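Long-range contacts in Non-ribosomal peptide synthetase (Streptomyces halstedii, PDB 3WV4), which is a non-ribosomal peptide synthetase fragment with the fold of the AMP-binding enzyme family, which belongs to the ANL clan: residues D235-R240 and A260-A265; W86-V92 and R144-A148; V337-G341 and E358-V363. One frame throughout, in Å; residues are numbered along the deposited sequence.

The three contacts follow one another along the chain without overlap, in the order interaction 2, interaction 1, interaction 3. All six segments belong to the AMP-binding enzyme region of the chain. Interaction 2 packs helix 73-89 on strand 145-148 of a parallel sheet. Interaction 1 pairs strands 236-239 and 261-264 in a mixed sheet that also holds strand 62-65. Strand 236-239 is also bonded through its backbone to strand 284-287. That strand belongs to the branched sheet of interaction 3, where strand 335-340 meets the start of strand 362-366. The centres of interactions 2 and 3 are 42 Å apart. The centre of interaction 1 is about 28 Å from that of interaction 2 and 24 Å from that of interaction 3. No two contacts touch, so each joins a different region of the fold.

Interaction 1. Residues D235-R240 and A260-A265; sequences DIVFCR and AKLVLA
V237 N donates to K261 O over 2.7 Å, in a nearly straight bond with the donor close to the C=O axis of K261. The same carbonyl oxygen also takes a CA-H...O contact from I236 CA. V237 also accepts: V263 N reaches V237 O at 2.7 Å. C239 N then bonds to V263 O at 2.9 Å, and A265 N closes the ladder on C239 O. At the start, K261 N meets D235 O in a longer bond of 3.2 Å. Such an alternating ladder defines a parallel strand pair, and the two strand directions differ by 22°.

The side chains fall on two faces. On the one with I236, F238 and V263, I236 CG2 meets V263 CG2 at 3.7 Å. CG2 of V263 is anti to the carbonyl carbon, which sets it on the I236 side, while CG1 goes to F238. The F238 ring swings past V263, and its CZ lies 3.5 Å from A265 CB. On the other face, L262 CD1 touches both V237 CB and C239 CB, at 3.8 and 3.9 Å.

D235 forms a salt bridge with R310 and a hydrogen bond with T283; K261 forms a salt bridge with E65. Helix 246-258 connects the two strands as a beta-alpha-beta unit and covers the face of V237 and L262. Helix 273-280 packs on F238, and strand 62-65 bonds to L262.

Interaction 2. Residues W86-V92 and R144-A148; sequences WLDGKGV and RLVIA
V92 and R144 are the closest pair of the two backbones, 6.7 Å between CA atoms, just where helix 73-89 ends in a Schellman motif with G91 at a positive phi of 73°. The bonds V92 N to L87 O and G91 N to D88 O close that turn, and G91 O faces R144.

R144 NH2 donates to G91 O at 3.2 Å. It comes from above the carbonyl plane, 43° out of it. R144 NE adds a weak bond to the same oxygen and also pairs with E96. The aliphatic part of R144 slides past V92 in the opposite direction, with CG 3.7 Å from V92 CG2.

L145 carries the apolar part. Its chi1 of 57° puts CG between the backbone N and the carbonyl carbon. CD2 then fits against V92 CG2 at 3.7 Å, W86 CH2 at 4.0 Å and K90 CB at 4.4 Å. The W86 ring approaches L145 from the opposite direction, and I147 CD1 lies near its CZ3. K90 CG covers one face of this indole, 4.0 Å above its centre. Y166 meets W86 edge-to-face.

The contact thus divides in two. Buried hydrocarbon groups of W86, V92, L145 and I147 join the helix and its C-terminal turn to the parallel sheet. At the exposed end, an arginine uses a main-chain oxygen at the helix terminus, which probably lies at the negative end of the helix dipole.

Interaction 3. Residues V337-G341 and E358-V363; sequences VRMYG and ERPDSV
R338 makes the polar contacts, all through main-chain oxygens of the segment 358-363. Its NH2 donates to S362 O at 3.1 Å, with the oxygen 21° out of the guanidinium plane. A second, weak bond runs from the same nitrogen to E358 O at 3.3 Å; this oxygen lies in the guanidinium plane, at its edge. R359 O is 2.7 Å from R338 NH2. Bends at chi2 (113°) and chi3 (61°) turn the chain of R338 in among these carbonyls.

R359 and S362 are the ends of a type I beta turn, closed by S362 N on R359 O; E358 comes just before it. The turn leads into strand 362-366. Strand 349-350 pairs antiparallel with both this strand and 335-340, within the branched sheet.

Apolar contact is carried by Y340 and V363. Their CB atoms are 3.6 Å apart, and V363 CG2 lies 3.7 Å from Y340 CB. The phenol runs on to D427, which bonds its OH, and F439 meets the ring edge-to-face.

Ionic pairs of R359 do not cross the contact: R359 NH1 is 3.5 Å from E358 OE1 in a salt bridge, and R359 NH2 forms another with D434.

Interaction 1. Residues D235-R240 and A260-A265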
loop_
_atom_site.group_PDB
_atom_site.type_symbol
_atom_site.label_atom_id
_atom_site.label_comp_id
_atom_site.label_asym_id
_atom_site.label_seq_id
_atom_site.Cartn_x
_atom_site.Cartn_y
_atom_site.Cartn_z
ATOM N N ASP A 235 -15.106 5.644 8.468
ATOM C CA ASP A 235 -14.946 5.712 7.007
ATOM C C ASP A 235 -15.136 4.351 6.383
ATOM O O ASP A 235 -15.019 3.354 7.006
ATOM C CB ASP A 235 -13.620 6.301 6.581
ATOM C CG ASP A 235 -13.596 7.813 6.685
ATOM O OD1 ASP A 235 -14.520 8.466 6.144
ATOM O OD2 ASP A 235 -12.623 8.366 7.298
ATOM N N ILE A 236 -15.545 4.350 5.144
ATOM C CA ILE A 236 -15.662 3.146 4.405
ATOM C C ILE A 236 -14.824 3.440 3.160
ATOM O O ILE A 236 -15.162 4.346 2.413
ATOM C CB ILE A 236 -17.118 2.893 4.058
ATOM C CG1 ILE A 236 -17.888 2.564 5.365
ATOM C CG2 ILE A 236 -17.216 1.766 3.040
ATOM C CD1 ILE A 236 -19.382 2.235 5.258
ATOM N N VAL A 237 -13.761 2.660 2.943
ATOM C CA VAL A 237 -12.770 2.905 1.908
ATOM C C VAL A 237 -13.025 1.987 0.724
ATOM O O VAL A 237 -12.929 0.748 0.845
ATOM C CB VAL A 237 -11.347 2.683 2.444
ATOM C CG1 VAL A 237 -10.275 3.102 1.449
ATOM C CG2 VAL A 237 -11.175 3.467 3.767
ATOM N N PHE A 238 -13.337 2.581 -0.418
ATOM C CA PHE A 238 -13.602 1.826 -1.621
ATOM C C PHE A 238 -12.322 1.731 -2.444
ATOM O O PHE A 238 -11.882 2.697 -3.057
ATOM C CB PHE A 238 -14.724 2.476 -2.429
ATOM C CG PHE A 238 -15.274 1.581 -3.538
ATOM C CD1 PHE A 238 -14.644 1.496 -4.757
ATOM C CD2 PHE A 238 -16.422 0.799 -3.314
ATOM C CE1 PHE A 238 -15.140 0.657 -5.757
ATOM C CE2 PHE A 238 -16.926 -0.008 -4.312
ATOM C CZ PHE A 238 -16.287 -0.104 -5.531
ATOM N N CYS A 239 -11.749 0.539 -2.478
ATOM C CA CYS A 239 -10.465 0.325 -3.049
ATOM C C CYS A 239 -10.551 -0.621 -4.226
ATOM O O CYS A 239 -10.765 -1.849 -4.088
ATOM C CB CYS A 239 -9.504 -0.226 -2.005
ATOM S SG CYS A 239 -7.831 -0.265 -2.618
ATOM N N ARG A 240 -10.346 -0.020 -5.384
ATOM C CA ARG A 240 -10.375 -0.695 -6.657
ATOM C C ARG A 240 -8.928 -1.041 -7.047
ATOM O O ARG A 240 -8.661 -1.863 -7.935
ATOM C CB ARG A 240 -11.080 0.258 -7.617
ATOM C CG ARG A 240 -11.377 -0.245 -9.003
ATOM C CD ARG A 240 -12.757 -0.904 -9.195
ATOM N NE ARG A 240 -13.259 -0.429 -10.491
ATOM C CZ ARG A 240 -12.693 -0.734 -11.661
ATOM N NH1 ARG A 240 -11.658 -1.584 -11.725
ATOM N NH2 ARG A 240 -13.170 -0.215 -12.784
ATOM N N ALA A 260 -11.301 1.668 10.256
ATOM C CA ALA A 260 -12.234 1.829 9.153
ATOM C C ALA A 260 -12.545 0.500 8.506
ATOM O O ALA A 260 -12.021 -0.519 8.889
ATOM C CB ALA A 260 -11.655 2.784 8.100
ATOM N N LYS A 261 -13.464 0.555 7.549
ATOM C CA LYS A 261 -13.845 -0.557 6.780
ATOM C C LYS A 261 -13.276 -0.429 5.358
ATOM O O LYS A 261 -13.464 0.591 4.714
ATOM C CB LYS A 261 -15.368 -0.622 6.711
ATOM C CG LYS A 261 -15.839 -1.863 5.998
ATOM C CD LYS A 261 -17.367 -1.880 5.827
ATOM C CE LYS A 261 -17.699 -2.990 4.855
ATOM N NZ LYS A 261 -19.168 -3.200 4.794
ATOM N N LEU A 262 -12.603 -1.478 4.897
ATOM C CA LEU A 262 -12.070 -1.498 3.583
ATOM C C LEU A 262 -12.933 -2.357 2.692
ATOM O O LEU A 262 -13.257 -3.502 3.026
ATOM C CB LEU A 262 -10.629 -1.987 3.635
ATOM C CG LEU A 262 -9.970 -1.988 2.279
ATOM C CD1 LEU A 262 -9.619 -0.591 1.831
ATOM C CD2 LEU A 262 -8.740 -2.861 2.355
ATOM N N VAL A 263 -13.320 -1.810 1.559
ATOM C CA VAL A 263 -14.106 -2.534 0.554
ATOM C C VAL A 263 -13.200 -2.824 -0.599
ATOM O O VAL A 263 -12.742 -1.892 -1.340
ATOM C CB VAL A 263 -15.326 -1.725 0.030
ATOM C CG1 VAL A 263 -16.088 -2.518 -1.019
ATOM C CG2 VAL A 263 -16.222 -1.319 1.178
ATOM N N LEU A 264 -12.908 -4.091 -0.755
ATOM C CA LEU A 264 -11.980 -4.507 -1.798
ATOM C C LEU A 264 -12.797 -4.754 -3.049
ATOM O O LEU A 264 -13.518 -5.745 -3.120
ATOM C CB LEU A 264 -11.275 -5.774 -1.360
ATOM C CG LEU A 264 -10.350 -5.773 -0.097
ATOM C CD1 LEU A 264 -10.177 -7.182 0.477
ATOM C CD2 LEU A 264 -8.955 -5.185 -0.287
ATOM N N ALA A 265 -12.736 -3.866 -4.025
ATOM C CA ALA A 265 -13.423 -4.160 -5.315
ATOM C C ALA A 265 -12.411 -4.557 -6.388
ATOM O O ALA A 265 -11.187 -4.497 -6.148
ATOM C CB ALA A 265 -14.199 -2.957 -5.779
#

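Interaction 2. Residues W86-V92 and R144-A148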
loop_
_atom_site.group_PDB
_atom_site.type_symbol
_atom_site.label_atom_id
_atom_site.label_comp_id
_atom_site.label_asym_id
_atom_site.label_seq_id
_atom_site.Cartn_x
_atom_site.Cartn_y
_atom_site.Cartn_z
ATOM N N TRP A 86 -0.182 -21.874 9.869
ATOM C CA TRP A 86 0.145 -22.557 8.659
ATOM C C TRP A 86 1.583 -22.315 8.265
ATOM O O TRP A 86 2.255 -23.228 7.809
ATOM C CB TRP A 86 -0.781 -22.064 7.548
ATOM C CG TRP A 86 -0.692 -22.791 6.304
ATOM C CD1 TRP A 86 -1.402 -23.892 5.956
ATOM C CD2 TRP A 86 0.081 -22.419 5.162
ATOM N NE1 TRP A 86 -1.078 -24.276 4.662
ATOM C CE2 TRP A 86 -0.165 -23.401 4.149
ATOM C CE3 TRP A 86 1.011 -21.397 4.905
ATOM C CZ2 TRP A 86 0.439 -23.354 2.900
ATOM C CZ3 TRP A 86 1.608 -21.340 3.646
ATOM C CH2 TRP A 86 1.347 -22.331 2.669
ATOM N N LEU A 87 2.049 -21.065 8.346
ATOM C CA LEU A 87 3.447 -20.815 8.077
ATOM C C LEU A 87 4.310 -21.650 9.010
ATOM O O LEU A 87 5.238 -22.308 8.574
ATOM C CB LEU A 87 3.787 -19.329 8.251
ATOM C CG LEU A 87 3.178 -18.411 7.183
ATOM C CD1 LEU A 87 3.477 -16.957 7.483
ATOM C CD2 LEU A 87 3.689 -18.779 5.804
ATOM N N ASP A 88 4.001 -21.623 10.295
ATOM C CA ASP A 88 4.750 -22.385 11.277
ATOM C C ASP A 88 4.770 -23.870 10.878
ATOM O O ASP A 88 5.805 -24.528 10.942
ATOM C CB ASP A 88 4.122 -22.218 12.663
ATOM C CG ASP A 88 4.289 -20.809 13.238
ATOM O OD1 ASP A 88 5.278 -20.151 12.860
ATOM O OD2 ASP A 88 3.425 -20.393 14.076
ATOM N N GLY A 89 3.621 -24.374 10.449
ATOM C CA GLY A 89 3.463 -25.784 10.041
ATOM C C GLY A 89 4.340 -26.131 8.873
ATOM O O GLY A 89 4.842 -27.233 8.780
ATOM N N LYS A 90 4.567 -25.178 7.984
ATOM C CA LYS A 90 5.415 -25.405 6.801
ATOM C C LYS A 90 6.882 -25.089 7.074
ATOM O O LYS A 90 7.707 -25.183 6.187
ATOM C CB LYS A 90 4.930 -24.512 5.663
ATOM C CG LYS A 90 3.557 -24.876 5.132
ATOM C CD LYS A 90 3.680 -26.076 4.216
ATOM C CE LYS A 90 2.354 -26.441 3.592
ATOM N NZ LYS A 90 1.625 -27.336 4.509
ATOM N N GLY A 91 7.195 -24.644 8.280
ATOM C CA GLY A 91 8.564 -24.361 8.621
ATOM C C GLY A 91 9.119 -23.100 7.971
ATOM O O GLY A 91 10.321 -23.033 7.680
ATOM N N VAL A 92 8.262 -22.102 7.731
ATOM C CA VAL A 92 8.707 -20.869 7.091
ATOM C C VAL A 92 9.095 -19.992 8.237
ATOM O O VAL A 92 8.318 -19.775 9.100
ATOM C CB VAL A 92 7.600 -20.191 6.251
ATOM C CG1 VAL A 92 8.095 -18.878 5.720
ATOM C CG2 VAL A 92 7.176 -21.064 5.101
ATOM N N ARG A 144 10.460 -19.164 0.062
ATOM C CA ARG A 144 10.358 -20.488 0.595
ATOM C C ARG A 144 9.228 -21.187 -0.162
ATOM O O ARG A 144 9.284 -22.380 -0.418
ATOM C CB ARG A 144 10.024 -20.289 2.060
ATOM C CG ARG A 144 10.166 -21.452 2.949
ATOM C CD ARG A 144 11.594 -21.764 3.344
ATOM N NE ARG A 144 11.502 -22.754 4.424
ATOM C CZ ARG A 144 12.309 -23.791 4.553
ATOM N NH1 ARG A 144 13.303 -23.982 3.690
ATOM N NH2 ARG A 144 12.117 -24.650 5.547
ATOM N N LEU A 145 8.217 -20.421 -0.574
ATOM C CA LEU A 145 7.024 -20.960 -1.223
ATOM C C LEU A 145 6.232 -19.881 -1.914
ATOM O O LEU A 145 6.586 -18.704 -1.888
ATOM C CB LEU A 145 6.150 -21.716 -0.247
ATOM C CG LEU A 145 5.622 -21.009 1.003
ATOM C CD1 LEU A 145 4.367 -20.221 0.682
ATOM C CD2 LEU A 145 5.311 -22.056 2.064
ATOM N N VAL A 146 5.228 -20.316 -2.641
ATOM C CA VAL A 146 4.511 -19.442 -3.515
ATOM C C VAL A 146 3.047 -19.721 -3.362
ATOM O O VAL A 146 2.630 -20.897 -3.352
ATOM C CB VAL A 146 4.893 -19.671 -4.993
ATOM C CG1 VAL A 146 4.009 -18.845 -5.920
ATOM C CG2 VAL A 146 6.370 -19.365 -5.234
ATOM N N ILE A 147 2.253 -18.658 -3.266
ATOM C CA ILE A 147 0.816 -18.826 -3.169
ATOM C C ILE A 147 0.144 -18.263 -4.398
ATOM O O ILE A 147 0.360 -17.082 -4.739
ATOM C CB ILE A 147 0.294 -18.156 -1.894
ATOM C CG1 ILE A 147 0.860 -18.917 -0.704
ATOM C CG2 ILE A 147 -1.231 -18.167 -1.875
ATOM C CD1 ILE A 147 0.814 -18.176 0.575
ATOM N N ALA A 148 -0.704 -19.077 -5.026
ATOM C CA ALA A 148 -1.380 -18.745 -6.285
ATOM C C ALA A 148 -2.874 -18.635 -6.058
ATOM O O ALA A 148 -3.411 -19.138 -5.074
ATOM C CB ALA A 148 -1.107 -19.841 -7.328
#

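Interaction 3. Residues V337-G341 and E358-V363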
loop_
_atom_site.group_PDB
_atom_site.type_symbol
_atom_site.label_atom_id
_atom_site.label_comp_id
_atom_site.label_asym_id
_atom_site.label_seq_id
_atom_site.Cartn_x
_atom_site.Cartn_y
_atom_site.Cartn_z
ATOM N N VAL A 337 -7.572 15.377 -3.437
ATOM C CA VAL A 337 -6.333 15.555 -2.709
ATOM C C VAL A 337 -5.138 15.118 -3.536
ATOM O O VAL A 337 -5.102 13.964 -3.957
ATOM C CB VAL A 337 -6.362 14.756 -1.401
ATOM C CG1 VAL A 337 -5.034 14.858 -0.710
ATOM C CG2 VAL A 337 -7.520 15.245 -0.516
ATOM N N ARG A 338 -4.190 16.040 -3.765
ATOM C CA ARG A 338 -3.033 15.701 -4.538
ATOM C C ARG A 338 -1.946 15.157 -3.670
ATOM O O ARG A 338 -1.755 15.608 -2.533
ATOM C CB ARG A 338 -2.537 16.902 -5.354
ATOM C CG ARG A 338 -3.486 17.373 -6.497
ATOM C CD ARG A 338 -4.097 18.774 -6.221
ATOM N NE ARG A 338 -3.111 19.821 -6.100
ATOM C CZ ARG A 338 -3.250 21.008 -5.506
ATOM N NH1 ARG A 338 -4.327 21.385 -4.840
ATOM N NH2 ARG A 338 -2.235 21.856 -5.588
ATOM N N MET A 339 -1.192 14.207 -4.211
ATOM C CA MET A 339 -0.108 13.549 -3.490
ATOM C C MET A 339 1.014 13.235 -4.463
ATOM O O MET A 339 0.774 13.101 -5.635
ATOM C CB MET A 339 -0.608 12.232 -2.871
ATOM C CG MET A 339 -1.921 12.432 -2.109
ATOM S SD MET A 339 -2.357 11.094 -1.042
ATOM C CE MET A 339 -2.658 9.869 -2.286
ATOM N N TYR A 340 2.224 13.103 -3.954
ATOM C CA TYR A 340 3.353 12.680 -4.774
ATOM C C TYR A 340 4.200 11.775 -3.945
ATOM O O TYR A 340 4.347 11.971 -2.720
ATOM C CB TYR A 340 4.139 13.905 -5.260
ATOM C CG TYR A 340 5.570 13.633 -5.563
ATOM C CD1 TYR A 340 5.939 12.845 -6.709
ATOM C CD2 TYR A 340 6.592 14.181 -4.787
ATOM C CE1 TYR A 340 7.276 12.628 -7.005
ATOM C CE2 TYR A 340 7.931 13.935 -5.070
ATOM C CZ TYR A 340 8.270 13.178 -6.200
ATOM O OH TYR A 340 9.612 12.917 -6.465
ATOM N N GLY A 341 4.722 10.745 -4.566
ATOM C CA GLY A 341 5.591 9.833 -3.879
ATOM C C GLY A 341 6.327 8.895 -4.800
ATOM O O GLY A 341 6.087 8.898 -6.000
ATOM N N GLU A 358 -5.801 25.411 -3.671
ATOM C CA GLU A 358 -4.725 26.400 -3.600
ATOM C C GLU A 358 -3.472 25.861 -4.173
ATOM O O GLU A 358 -3.286 24.672 -4.161
ATOM C CB GLU A 358 -4.507 26.814 -2.160
ATOM C CG GLU A 358 -5.562 27.811 -1.778
ATOM C CD GLU A 358 -5.410 28.264 -0.396
ATOM O OE1 GLU A 358 -4.259 28.555 0.002
ATOM O OE2 GLU A 358 -6.447 28.330 0.265
ATOM N N ARG A 359 -2.650 26.757 -4.707
ATOM C CA ARG A 359 -1.373 26.422 -5.304
ATOM C C ARG A 359 -1.541 25.275 -6.282
ATOM O O ARG A 359 -0.957 24.206 -6.112
ATOM C CB ARG A 359 -0.393 26.088 -4.200
ATOM C CG ARG A 359 -0.205 27.223 -3.222
ATOM C CD ARG A 359 0.525 26.696 -2.030
ATOM N NE ARG A 359 1.045 27.766 -1.214
ATOM C CZ ARG A 359 0.393 28.310 -0.203
ATOM N NH1 ARG A 359 -0.838 27.876 0.130
ATOM N NH2 ARG A 359 0.975 29.293 0.490
ATOM N N PRO A 360 -2.376 25.467 -7.305
ATOM C CA PRO A 360 -2.590 24.420 -8.337
ATOM C C PRO A 360 -1.365 23.631 -8.816
ATOM O O PRO A 360 -1.490 22.470 -9.088
ATOM C CB PRO A 360 -3.233 25.175 -9.512
ATOM C CG PRO A 360 -3.004 26.643 -9.238
ATOM C CD PRO A 360 -2.947 26.756 -7.712
ATOM N N ASP A 361 -0.197 24.215 -8.888
ATOM C CA ASP A 361 0.979 23.471 -9.414
ATOM C C ASP A 361 1.753 22.638 -8.428
ATOM O O ASP A 361 2.786 22.021 -8.808
ATOM C CB ASP A 361 1.975 24.463 -10.043
ATOM C CG ASP A 361 1.467 25.032 -11.334
ATOM O OD1 ASP A 361 0.712 24.311 -12.045
ATOM O OD2 ASP A 361 1.831 26.193 -11.639
ATOM N N SER A 362 1.351 22.718 -7.150
ATOM C CA SER A 362 2.066 22.035 -6.100
ATOM C C SER A 362 1.543 20.623 -5.947
ATOM O O SER A 362 0.373 20.355 -6.164
ATOM C CB SER A 362 1.938 22.834 -4.741
ATOM O OG SER A 362 2.555 22.118 -3.685
ATOM N N VAL A 363 2.415 19.743 -5.485
ATOM C CA VAL A 363 2.053 18.414 -5.012
ATOM C C VAL A 363 2.085 18.316 -3.458
ATOM O O VAL A 363 2.253 17.233 -2.866
ATOM C CB VAL A 363 2.972 17.321 -5.609
ATOM C CG1 VAL A 363 2.663 17.145 -7.087
ATOM C CG2 VAL A 363 4.448 17.611 -5.368
#